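Local coordinates for mutual gliding-motility protein MglA (Myxococcus xanthus, PDB 5YMX) that is a GDP-bound P-loop protein of the ADP-ribosylation factor family that probably takes part in gliding motility, at residues V137-K142 with Y166-P171; C23-N28 with V100-S105; D104-R109 with R143-A148. One frame throughout, in Å; residues are numbered along the deposited sequence.

In the fold
The three contacts follow one another around the bound GDP, and each supplies part of its pocket. Contact 2 holds the phosphates, contact 1 grips the imidazole side and both faces of the guanine, and contact 3 brings in the carboxylate that reads N1 and N2. Contacts 1 and 2 have centres about 7 Å apart; strands 136-141 and 98-104 are neighbours in the central sheet. Contact 3 is centred about 11 Å from contact 1 and about 12 Å from contact 2, with which it shares Asp104 and Ser105. A salt bridge between Lys142 NZ and Asp104 OD2 (2.8 Å) and a probable hydrogen bond between Asn141 O and Ser105 OG (2.7 Å) tie the strand ends together.

Contact 1: residues V137-K142 with Y166-P171; sequences VIQYNK and YQAVAP. With GDP (guanosine-5'-diphosphate), chain C.
Val137 sets its CB against the edge of the Tyr166 ring, 4.4 Å from CE2, a loose apolar touch where branched and aromatic side chains meet against helix 176-193, whose Thr179 touches both. Ile138 turns its side chain away and contributes its carbonyl, which accepts the N-H of Tyr166 in the parallel pairing. Gln139 follows on the same sheet face as Tyr166. Its CG lies opposite the backbone N (chi1 -180°) and the chain runs on extended to CD, which Ala168 CB meets at 3.3 Å, about equally far from OE1 and NE2; a residue as small as alanine suits that tight fit. The buried amide is satisfied beyond this pair by Asn28 and Thr179. Tyr140 uses both its N-H and its carbonyl on the same neighbour, flanking Gln167: its N reaches Tyr166 O at 2.8 Å and its O accepts from Ala168 N at 2.9 Å. Its ring lies on the other face with Val151 and Met154 of helix 151-158, and its hydroxyl pairs with Glu165. At Asn141 the side chain takes over from the backbone. Its OD1 receives Ala170 N (2.9 Å) in the carbonyl plane, on a lone pair, which fixes the amide so that ND2 can donate to N7 of GDP at 3.0 Å and also to Cys23 O. Lys142 lays its extended aliphatic chain over one guanine face, CG 3.4 Å from C6, and sends NZ on to Leu22 O and Asp104. Pro171 covers the opposite face, its CD 3.3 Å from C5, and Ala170 N adds a weak bond to O6. Asn141 and Lys142 begin an NKxD-type motif that Asp144 completes, and loop 168-171 closes the guanine site as in Ras-like P-loop proteins.

Contact 2: residues C23-N28 with V100-S105; sequences CGKTTN and VFVADS. With GDP (guanosine-5'-diphosphate), chain C.
A buried carbonyl, Val102 O, lies against the sulfur of Cys23 and has no clear hydrogen-bonding partner in the model; SG comes within 3.3 Å of it. The thiol gets there because chi1 of 68° places SG in the crowded position between the backbone N and the carbonyl carbon, pointing it at the strand. The same sulfur packs on Val102 CG1 at 3.8 Å, while Cys23 CB rests on the CB of Asp104, whose carboxylate pairs with Lys142. Cysteine, small and only weakly polar, suits a site between a strand and a phosphate-binding loop. That loop fits the Walker A pattern (Gly19, Gly24, Lys25, Thr26), consistent with the P-loop clan; it runs between strand 10-18 and helix 25-34 and here crosses the end of strand 98-104. Gly24 is the N-cap of the helix, and its phi of 123° is comfortable for a residue without a CB; its N-H donates to both O3A and O3B of GDP. Lys25 crosses Val102 with its CG 4.2 Å from CB, then folds back through chi3 and chi4, both near -60°, so that NZ meets O3B at 2.7 Å and also bonds to Gly19 O. The ammonium and the helix N-terminus would together help to balance the phosphate charge. Thr26 and Thr27 use hydroxyl and backbone N-H alike, the first on O1B and the second on O2A. Deeper in, Asn28 ND2 gives a nearly straight bond to Gly24 O at 2.9 Å from above the carbonyl plane, whereas its backbone N approaches that oxygen from the opposite face; the second partner of ND2 is Gln139 OE1.

Contact 3: residues D104-R109 with R143-A148; sequences DSQIER and RDLPNA. With GDP (guanosine-5'-diphosphate), chain C.
Asn147 pushes its amide between Gln106 and Glu108 and spends one N-H of ND2 on each, reaching Gln106 OE1 at 3.0 Å and Glu108 OE1 at 2.8 Å. Both acceptors lie close to the plane of the asparagine amide, although the Gln106 amide is turned almost perpendicular to it. Asn147 is third in the type I turn from Leu145 to Ala148; its CG lies between the backbone N and the carbonyl carbon (chi1 53°), which turns the amide toward the other loop. The short, polar side chain lets one ND2 serve two acceptors, while its backbone carbonyl accepts Ile107 N (3.0 Å). These bonds are the tight part. Here Gln106 is also held at its NE2, which donates to Asp104 OD1 on the syn lone pair; the anti lone pair takes Gln106 N, making an Asx turn. Leu145 CD1 lies 3.5 Å from Gln106 CD, an apolar branch flanking the flexible glutamine. On the inner flank, Ser105 is buried. Its OG accepts Arg143 NH1 at 3.0 Å, in the guanidinium plane, and also bonds to Asn141 O. Ser105 CB touches Ala148 CB at 3.8 Å; the small residues let the two backbones approach closely. Arg143 NH1 also donates to Val149 O, while NE donates to Gln167 OE1. Beyond the Asn147 bonds, the solvent side is loose: Ile107 CG2 stays 3.9 Å from Asn147 O, and Glu108 is otherwise exposed. Asp144 instead turns to GDP, its two oxygens taking N1 and N2. The contact thus joins two surface loops: one leads from strand 98-104 to helix 110-126, the other from strand 136-141 to helix 151-158, whose Met154 touches Ser105 and Arg143.

Contact 1: residues V137-K142 with Y166-P171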
loop_
_atom_site.group_PDB
_atom_site.type_symbol
_atom_site.label_atom_id
_atom_site.label_comp_id
_atom_site.label_asym_id
_atom_site.label_seq_id
_atom_site.Cartn_x
_atom_site.Cartn_y
_atom_site.Cartn_z
ATOM N N VAL A 137 1.879 -3.637 6.344
ATOM C CA VAL A 137 2.101 -2.699 7.435
ATOM C C VAL A 137 0.836 -1.877 7.608
ATOM O O VAL A 137 0.036 -1.723 6.680
ATOM C CB VAL A 137 3.311 -1.768 7.197
ATOM C CG1 VAL A 137 4.571 -2.559 6.862
ATOM C CG2 VAL A 137 3.042 -0.770 6.096
ATOM N N ILE A 138 0.664 -1.335 8.808
ATOM C CA ILE A 138 -0.511 -0.539 9.128
ATOM C C ILE A 138 -0.081 0.865 9.535
ATOM O O ILE A 138 0.881 1.041 10.294
ATOM C CB ILE A 138 -1.421 -1.224 10.184
ATOM C CG1 ILE A 138 -2.743 -0.469 10.351
ATOM C CG2 ILE A 138 -0.741 -1.407 11.535
ATOM C CD1 ILE A 138 -3.845 -1.318 10.991
ATOM N N GLN A 139 -0.793 1.858 9.020
ATOM C CA GLN A 139 -0.551 3.254 9.351
ATOM C C GLN A 139 -1.749 3.795 10.107
ATOM O O GLN A 139 -2.881 3.685 9.634
ATOM C CB GLN A 139 -0.346 4.064 8.070
ATOM C CG GLN A 139 -0.075 5.550 8.344
ATOM C CD GLN A 139 -0.003 6.342 7.063
ATOM O OE1 GLN A 139 -0.973 6.975 6.668
ATOM N NE2 GLN A 139 1.155 6.299 6.396
ATOM N N TYR A 140 -1.503 4.373 11.284
ATOM C CA TYR A 140 -2.546 5.072 12.034
ATOM C C TYR A 140 -2.413 6.540 11.662
ATOM O O TYR A 140 -1.526 7.241 12.165
ATOM C CB TYR A 140 -2.370 4.882 13.537
ATOM C CG TYR A 140 -2.322 3.437 13.985
ATOM C CD1 TYR A 140 -3.113 2.462 13.376
ATOM C CD2 TYR A 140 -1.485 3.046 15.010
ATOM C CE1 TYR A 140 -3.060 1.139 13.795
ATOM C CE2 TYR A 140 -1.439 1.741 15.442
ATOM C CZ TYR A 140 -2.227 0.789 14.832
ATOM O OH TYR A 140 -2.173 -0.517 15.254
ATOM N N ASN A 141 -3.252 6.988 10.729
ATOM C CA ASN A 141 -3.156 8.326 10.166
ATOM C C ASN A 141 -4.052 9.300 10.944
ATOM O O ASN A 141 -4.925 8.904 11.720
ATOM C CB ASN A 141 -3.517 8.296 8.676
ATOM C CG ASN A 141 -3.182 9.588 7.970
ATOM O OD1 ASN A 141 -2.168 10.231 8.272
ATOM N ND2 ASN A 141 -4.032 9.987 7.030
ATOM N N LYS A 142 -3.844 10.601 10.712
ATOM C CA LYS A 142 -4.628 11.662 11.350
ATOM C C LYS A 142 -4.361 11.731 12.849
ATOM O O LYS A 142 -5.256 12.059 13.639
ATOM C CB LYS A 142 -6.129 11.559 11.037
ATOM C CG LYS A 142 -6.435 11.305 9.552
ATOM C CD LYS A 142 -7.855 11.691 9.184
ATOM C CE LYS A 142 -8.142 11.467 7.713
ATOM N NZ LYS A 142 -9.571 11.738 7.380
ATOM N N TYR A 166 2.786 2.397 12.100
ATOM C CA TYR A 166 3.374 3.723 11.949
ATOM C C TYR A 166 2.314 4.781 12.202
ATOM O O TYR A 166 1.233 4.735 11.614
ATOM C CB TYR A 166 3.994 3.876 10.539
ATOM C CG TYR A 166 5.101 2.877 10.404
ATOM C CD1 TYR A 166 6.366 3.157 10.897
ATOM C CD2 TYR A 166 4.857 1.600 9.903
ATOM C CE1 TYR A 166 7.366 2.217 10.859
ATOM C CE2 TYR A 166 5.859 0.646 9.867
ATOM C CZ TYR A 166 7.110 0.965 10.345
ATOM O OH TYR A 166 8.109 0.027 10.317
ATOM N N GLN A 167 2.630 5.737 13.071
ATOM C CA GLN A 167 1.779 6.904 13.265
ATOM C C GLN A 167 2.054 7.922 12.170
ATOM O O GLN A 167 3.209 8.187 11.832
ATOM C CB GLN A 167 2.062 7.540 14.623
ATOM C CG GLN A 167 1.601 6.715 15.796
ATOM C CD GLN A 167 1.689 7.512 17.072
ATOM O OE1 GLN A 167 0.790 8.290 17.404
ATOM N NE2 GLN A 167 2.793 7.360 17.775
ATOM N N ALA A 168 0.999 8.524 11.638
ATOM C CA ALA A 168 1.180 9.442 10.524
ATOM C C ALA A 168 0.276 10.659 10.651
ATOM O O ALA A 168 -0.801 10.609 11.249
ATOM C CB ALA A 168 0.942 8.762 9.160
ATOM N N VAL A 169 0.748 11.762 10.070
ATOM C CA VAL A 169 -0.078 12.923 9.752
ATOM C C VAL A 169 0.210 13.169 8.272
ATOM O O VAL A 169 1.134 13.896 7.912
ATOM C CB VAL A 169 0.267 14.151 10.602
ATOM C CG1 VAL A 169 -0.639 15.326 10.232
ATOM C CG2 VAL A 169 0.143 13.806 12.077
ATOM N N ALA A 170 -0.544 12.508 7.403
ATOM C CA ALA A 170 -0.135 12.439 6.005
ATOM C C ALA A 170 0.061 13.801 5.342
ATOM O O ALA A 170 1.011 13.935 4.550
ATOM C CB ALA A 170 -1.091 11.539 5.220
ATOM N N PRO A 171 -0.763 14.823 5.592
ATOM C CA PRO A 171 -0.592 16.083 4.846
ATOM C C PRO A 171 0.742 16.758 5.092
ATOM O O PRO A 171 1.221 17.484 4.213
ATOM C CB PRO A 171 -1.781 16.943 5.304
ATOM C CG PRO A 171 -2.796 15.932 5.771
ATOM C CD PRO A 171 -1.991 14.833 6.406
HETATM P PB GDP C . -8.507 8.848 0.541
HETATM O O1B GDP C . -7.581 8.952 -0.645
HETATM O O2B GDP C . -9.953 8.798 0.156
HETATM O O3B GDP C . -8.130 7.758 1.498
HETATM O O3A GDP C . -8.352 10.201 1.438
HETATM P PA GDP C . -7.529 11.567 1.147
HETATM O O1A GDP C . -8.111 12.238 -0.057
HETATM O O2A GDP C . -6.047 11.333 1.155
HETATM O "O5'" GDP C . -7.878 12.406 2.464
HETATM C "C5'" GDP C . -9.220 12.808 2.758
HETATM C "C4'" GDP C . -9.198 14.111 3.554
HETATM O "O4'" GDP C . -8.542 13.906 4.813
HETATM C "C3'" GDP C . -8.447 15.233 2.858
HETATM O "O3'" GDP C . -9.129 16.459 3.165
HETATM C "C2'" GDP C . -7.095 15.221 3.537
HETATM O "O2'" GDP C . -6.459 16.500 3.511
HETATM C "C1'" GDP C . -7.471 14.836 4.951
HETATM N N9 GDP C . -6.366 14.178 5.660
HETATM C C8 GDP C . -5.627 13.131 5.209
HETATM N N7 GDP C . -4.698 12.781 6.136
HETATM C C5 GDP C . -4.888 13.593 7.204
HETATM C C6 GDP C . -4.266 13.754 8.521
HETATM O O6 GDP C . -3.323 13.025 8.880
HETATM N N1 GDP C . -4.750 14.720 9.318
HETATM C C2 GDP C . -5.762 15.531 8.980
HETATM N N2 GDP C . -6.167 16.469 9.871
HETATM N N3 GDP C . -6.387 15.448 7.781
HETATM C C4 GDP C . -5.985 14.504 6.888
#

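Contact 2: residues C23-N28 with V100-S105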
loop_
_atom_site.group_PDB
_atom_site.type_symbol
_atom_site.label_atom_id
_atom_site.label_comp_id
_atom_site.label_asym_id
_atom_site.label_seq_id
_atom_site.Cartn_x
_atom_site.Cartn_y
_atom_site.Cartn_z
ATOM N N CYS A 23 -9.564 8.296 4.326
ATOM C CA CYS A 23 -8.663 8.031 5.433
ATOM C C CYS A 23 -7.266 8.592 5.234
ATOM O O CYS A 23 -6.510 8.633 6.210
ATOM C CB CYS A 23 -8.575 6.527 5.703
ATOM S SG CYS A 23 -7.764 5.592 4.393
ATOM N N GLY A 24 -6.897 8.997 4.012
ATOM C CA GLY A 24 -5.588 9.560 3.760
ATOM C C GLY A 24 -4.739 8.864 2.711
ATOM O O GLY A 24 -3.534 9.119 2.649
ATOM N N LYS A 25 -5.327 7.995 1.880
ATOM C CA LYS A 25 -4.530 7.243 0.907
ATOM C C LYS A 25 -3.990 8.147 -0.197
ATOM O O LYS A 25 -2.792 8.110 -0.507
ATOM C CB LYS A 25 -5.365 6.088 0.347
ATOM C CG LYS A 25 -5.857 5.167 1.456
ATOM C CD LYS A 25 -6.681 3.964 0.987
ATOM C CE LYS A 25 -7.949 4.338 0.230
ATOM N NZ LYS A 25 -8.889 5.173 1.054
ATOM N N THR A 26 -4.854 8.967 -0.795
ATOM C CA THR A 26 -4.393 9.946 -1.778
ATOM C C THR A 26 -3.294 10.817 -1.199
ATOM O O THR A 26 -2.280 11.082 -1.863
ATOM C CB THR A 26 -5.557 10.848 -2.216
ATOM O OG1 THR A 26 -6.581 10.065 -2.830
ATOM C CG2 THR A 26 -5.069 11.932 -3.210
ATOM N N THR A 27 -3.480 11.270 0.044
ATOM C CA THR A 27 -2.514 12.180 0.650
ATOM C C THR A 27 -1.158 11.506 0.796
ATOM O O THR A 27 -0.120 12.114 0.520
ATOM C CB THR A 27 -3.051 12.667 2.003
ATOM O OG1 THR A 27 -4.347 13.266 1.818
ATOM C CG2 THR A 27 -2.127 13.704 2.612
ATOM N N ASN A 28 -1.145 10.237 1.214
ATOM C CA ASN A 28 0.105 9.482 1.244
ATOM C C ASN A 28 0.757 9.450 -0.132
ATOM O O ASN A 28 1.947 9.745 -0.272
ATOM C CB ASN A 28 -0.163 8.043 1.705
ATOM C CG ASN A 28 -0.055 7.866 3.207
ATOM O OD1 ASN A 28 1.013 7.541 3.710
ATOM N ND2 ASN A 28 -1.168 8.060 3.931
ATOM N N VAL A 100 -0.329 -1.540 2.420
ATOM C CA VAL A 100 -0.355 -0.579 3.518
ATOM C C VAL A 100 -1.817 -0.358 3.842
ATOM O O VAL A 100 -2.572 0.110 2.986
ATOM C CB VAL A 100 0.299 0.761 3.141
ATOM C CG1 VAL A 100 0.118 1.773 4.277
ATOM C CG2 VAL A 100 1.769 0.561 2.793
ATOM N N PHE A 101 -2.233 -0.717 5.059
ATOM C CA PHE A 101 -3.571 -0.366 5.517
ATOM C C PHE A 101 -3.490 0.980 6.221
ATOM O O PHE A 101 -2.767 1.118 7.215
ATOM C CB PHE A 101 -4.187 -1.421 6.440
ATOM C CG PHE A 101 -5.622 -1.119 6.793
ATOM C CD1 PHE A 101 -6.650 -1.509 5.949
ATOM C CD2 PHE A 101 -5.947 -0.395 7.936
ATOM C CE1 PHE A 101 -7.974 -1.218 6.260
ATOM C CE2 PHE A 101 -7.271 -0.089 8.238
ATOM C CZ PHE A 101 -8.283 -0.519 7.411
ATOM N N VAL A 102 -4.207 1.968 5.695
ATOM C CA VAL A 102 -4.249 3.306 6.281
ATOM C C VAL A 102 -5.528 3.406 7.095
ATOM O O VAL A 102 -6.625 3.337 6.536
ATOM C CB VAL A 102 -4.166 4.404 5.207
ATOM C CG1 VAL A 102 -4.220 5.787 5.872
ATOM C CG2 VAL A 102 -2.899 4.238 4.342
ATOM N N ALA A 103 -5.386 3.528 8.413
ATOM C CA ALA A 103 -6.522 3.691 9.302
ATOM C C ALA A 103 -6.732 5.166 9.620
ATOM O O ALA A 103 -5.778 5.910 9.887
ATOM C CB ALA A 103 -6.279 2.937 10.606
ATOM N N ASP A 104 -7.986 5.588 9.616
ATOM C CA ASP A 104 -8.333 6.932 10.041
ATOM C C ASP A 104 -8.500 6.901 11.555
ATOM O O ASP A 104 -9.389 6.216 12.068
ATOM C CB ASP A 104 -9.635 7.320 9.344
ATOM C CG ASP A 104 -10.027 8.756 9.582
ATOM O OD1 ASP A 104 -9.857 9.247 10.720
ATOM O OD2 ASP A 104 -10.533 9.395 8.631
ATOM N N SER A 105 -7.640 7.624 12.277
ATOM C CA SER A 105 -7.625 7.491 13.733
ATOM C C SER A 105 -8.840 8.097 14.421
ATOM O O SER A 105 -9.002 7.891 15.627
ATOM C CB SER A 105 -6.362 8.115 14.330
ATOM O OG SER A 105 -5.213 7.399 13.910
HETATM P PB GDP C . -8.507 8.848 0.541
HETATM O O1B GDP C . -7.581 8.952 -0.645
HETATM O O2B GDP C . -9.953 8.798 0.156
HETATM O O3B GDP C . -8.130 7.758 1.498
HETATM O O3A GDP C . -8.352 10.201 1.438
HETATM P PA GDP C . -7.529 11.567 1.147
HETATM O O1A GDP C . -8.111 12.238 -0.057
HETATM O O2A GDP C . -6.047 11.333 1.155
HETATM O "O5'" GDP C . -7.878 12.406 2.464
HETATM C "C5'" GDP C . -9.220 12.808 2.758
HETATM C "C4'" GDP C . -9.198 14.111 3.554
HETATM O "O4'" GDP C . -8.542 13.906 4.813
HETATM C "C3'" GDP C . -8.447 15.233 2.858
HETATM O "O3'" GDP C . -9.129 16.459 3.165
HETATM C "C2'" GDP C . -7.095 15.221 3.537
HETATM O "O2'" GDP C . -6.459 16.500 3.511
HETATM C "C1'" GDP C . -7.471 14.836 4.951
HETATM N N9 GDP C . -6.366 14.178 5.660
HETATM C C8 GDP C . -5.627 13.131 5.209
HETATM N N7 GDP C . -4.698 12.781 6.136
HETATM C C5 GDP C . -4.888 13.593 7.204
HETATM C C6 GDP C . -4.266 13.754 8.521
HETATM O O6 GDP C . -3.323 13.025 8.880
HETATM N N1 GDP C . -4.750 14.720 9.318
HETATM C C2 GDP C . -5.762 15.531 8.980
HETATM N N2 GDP C . -6.167 16.469 9.871
HETATM N N3 GDP C . -6.387 15.448 7.781
HETATM C C4 GDP C . -5.985 14.504 6.888
#

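Contact 3: residues D104-R109 with R143-A148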
loop_
_atom_site.group_PDB
_atom_site.type_symbol
_atom_site.label_atom_id
_atom_site.label_comp_id
_atom_site.label_asym_id
_atom_site.label_seq_id
_atom_site.Cartn_x
_atom_site.Cartn_y
_atom_site.Cartn_z
ATOM N N ASP A 104 -7.986 5.588 9.616
ATOM C CA ASP A 104 -8.333 6.932 10.041
ATOM C C ASP A 104 -8.500 6.901 11.555
ATOM O O ASP A 104 -9.389 6.216 12.068
ATOM C CB ASP A 104 -9.635 7.320 9.344
ATOM C CG ASP A 104 -10.027 8.756 9.582
ATOM O OD1 ASP A 104 -9.857 9.247 10.720
ATOM O OD2 ASP A 104 -10.533 9.395 8.631
ATOM N N SER A 105 -7.640 7.624 12.277
ATOM C CA SER A 105 -7.625 7.491 13.733
ATOM C C SER A 105 -8.840 8.097 14.421
ATOM O O SER A 105 -9.002 7.891 15.627
ATOM C CB SER A 105 -6.362 8.115 14.330
ATOM O OG SER A 105 -5.213 7.399 13.910
ATOM N N GLN A 106 -9.674 8.851 13.717
ATOM C CA GLN A 106 -10.834 9.453 14.368
ATOM C C GLN A 106 -11.779 8.387 14.908
ATOM O O GLN A 106 -12.091 7.408 14.225
ATOM C CB GLN A 106 -11.596 10.324 13.378
ATOM C CG GLN A 106 -10.799 11.493 12.861
ATOM C CD GLN A 106 -11.558 12.255 11.817
ATOM O OE1 GLN A 106 -12.211 13.255 12.117
ATOM N NE2 GLN A 106 -11.494 11.778 10.579
ATOM N N ILE A 107 -12.277 8.604 16.129
ATOM C CA ILE A 107 -13.205 7.636 16.709
ATOM C C ILE A 107 -14.391 7.401 15.782
ATOM O O ILE A 107 -14.877 6.275 15.654
ATOM C CB ILE A 107 -13.644 8.072 18.120
ATOM C CG1 ILE A 107 -14.648 7.077 18.712
ATOM C CG2 ILE A 107 -14.280 9.456 18.085
ATOM C CD1 ILE A 107 -14.091 5.694 18.946
ATOM N N GLU A 108 -14.871 8.457 15.114
ATOM C CA GLU A 108 -16.041 8.325 14.249
ATOM C C GLU A 108 -15.795 7.403 13.063
ATOM O O GLU A 108 -16.756 6.978 12.418
ATOM C CB GLU A 108 -16.495 9.702 13.747
ATOM C CG GLU A 108 -16.957 10.657 14.844
ATOM C CD GLU A 108 -15.850 11.556 15.377
ATOM O OE1 GLU A 108 -14.656 11.264 15.150
ATOM O OE2 GLU A 108 -16.187 12.571 16.024
ATOM N N ARG A 109 -14.539 7.102 12.752
ATOM C CA ARG A 109 -14.201 6.260 11.613
ATOM C C ARG A 109 -13.696 4.890 12.037
ATOM O O ARG A 109 -13.270 4.105 11.181
ATOM C CB ARG A 109 -13.173 6.962 10.720
ATOM C CG ARG A 109 -13.680 8.251 10.067
ATOM C CD ARG A 109 -14.894 7.975 9.170
ATOM N NE ARG A 109 -14.516 7.427 7.868
ATOM C CZ ARG A 109 -15.346 6.770 7.061
ATOM N NH1 ARG A 109 -16.606 6.539 7.422
ATOM N NH2 ARG A 109 -14.900 6.335 5.887
ATOM N N ARG A 143 -3.113 11.463 13.250
ATOM C CA ARG A 143 -2.753 11.550 14.661
ATOM C C ARG A 143 -2.893 12.966 15.206
ATOM O O ARG A 143 -2.910 13.143 16.429
ATOM C CB ARG A 143 -1.311 11.076 14.884
ATOM C CG ARG A 143 -0.998 9.662 14.379
ATOM C CD ARG A 143 -1.965 8.617 14.942
ATOM N NE ARG A 143 -1.924 8.591 16.402
ATOM C CZ ARG A 143 -2.920 8.174 17.176
ATOM N NH1 ARG A 143 -4.049 7.754 16.629
ATOM N NH2 ARG A 143 -2.803 8.196 18.499
ATOM N N ASP A 144 -2.990 13.969 14.332
ATOM C CA ASP A 144 -3.074 15.366 14.745
ATOM C C ASP A 144 -4.447 15.745 15.283
ATOM O O ASP A 144 -4.560 16.755 15.983
ATOM C CB ASP A 144 -2.756 16.273 13.550
ATOM C CG ASP A 144 -3.698 16.043 12.374
ATOM O OD1 ASP A 144 -3.813 14.888 11.910
ATOM O OD2 ASP A 144 -4.336 17.007 11.908
ATOM N N LEU A 145 -5.476 14.970 14.997
ATOM C CA LEU A 145 -6.822 15.434 15.320
ATOM C C LEU A 145 -7.169 15.139 16.780
ATOM O O LEU A 145 -6.770 14.108 17.324
ATOM C CB LEU A 145 -7.850 14.775 14.406
ATOM C CG LEU A 145 -7.764 15.192 12.933
ATOM C CD1 LEU A 145 -8.749 14.399 12.076
ATOM C CD2 LEU A 145 -8.000 16.708 12.813
ATOM N N PRO A 146 -7.905 16.039 17.437
ATOM C CA PRO A 146 -8.234 15.830 18.857
ATOM C C PRO A 146 -9.114 14.624 19.107
ATOM O O PRO A 146 -9.091 14.085 20.220
ATOM C CB PRO A 146 -8.943 17.133 19.257
ATOM C CG PRO A 146 -9.476 17.687 17.956
ATOM C CD PRO A 146 -8.436 17.310 16.919
ATOM N N ASN A 147 -9.896 14.193 18.117
ATOM C CA ASN A 147 -10.724 13.004 18.221
ATOM C C ASN A 147 -10.000 11.737 17.780
ATOM O O ASN A 147 -10.644 10.695 17.620
ATOM C CB ASN A 147 -12.029 13.188 17.435
ATOM C CG ASN A 147 -11.796 13.626 15.990
ATOM O OD1 ASN A 147 -10.858 14.369 15.690
ATOM N ND2 ASN A 147 -12.671 13.189 15.095
ATOM N N ALA A 148 -8.686 11.794 17.593
ATOM C CA ALA A 148 -7.923 10.602 17.262
ATOM C C ALA A 148 -7.774 9.737 18.506
ATOM O O ALA A 148 -7.364 10.226 19.566
ATOM C CB ALA A 148 -6.540 11.006 16.748
HETATM P PB GDP C . -8.507 8.848 0.541
HETATM O O1B GDP C . -7.581 8.952 -0.645
HETATM O O2B GDP C . -9.953 8.798 0.156
HETATM O O3B GDP C . -8.130 7.758 1.498
HETATM O O3A GDP C . -8.352 10.201 1.438
HETATM P PA GDP C . -7.529 11.567 1.147
HETATM O O1A GDP C . -8.111 12.238 -0.057
HETATM O O2A GDP C . -6.047 11.333 1.155
HETATM O "O5'" GDP C . -7.878 12.406 2.464
HETATM C "C5'" GDP C . -9.220 12.808 2.758
HETATM C "C4'" GDP C . -9.198 14.111 3.554
HETATM O "O4'" GDP C . -8.542 13.906 4.813
HETATM C "C3'" GDP C . -8.447 15.233 2.858
HETATM O "O3'" GDP C . -9.129 16.459 3.165
HETATM C "C2'" GDP C . -7.095 15.221 3.537
HETATM O "O2'" GDP C . -6.459 16.500 3.511
HETATM C "C1'" GDP C . -7.471 14.836 4.951
HETATM N N9 GDP C . -6.366 14.178 5.660
HETATM C C8 GDP C . -5.627 13.131 5.209
HETATM N N7 GDP C . -4.698 12.781 6.136
HETATM C C5 GDP C . -4.888 13.593 7.204
HETATM C C6 GDP C . -4.266 13.754 8.521
HETATM O O6 GDP C . -3.323 13.025 8.880
HETATM N N1 GDP C . -4.750 14.720 9.318
HETATM C C2 GDP C . -5.762 15.531 8.980
HETATM N N2 GDP C . -6.167 16.469 9.871
HETATM N N3 GDP C . -6.387 15.448 7.781
HETATM C C4 GDP C . -5.985 14.504 6.888
#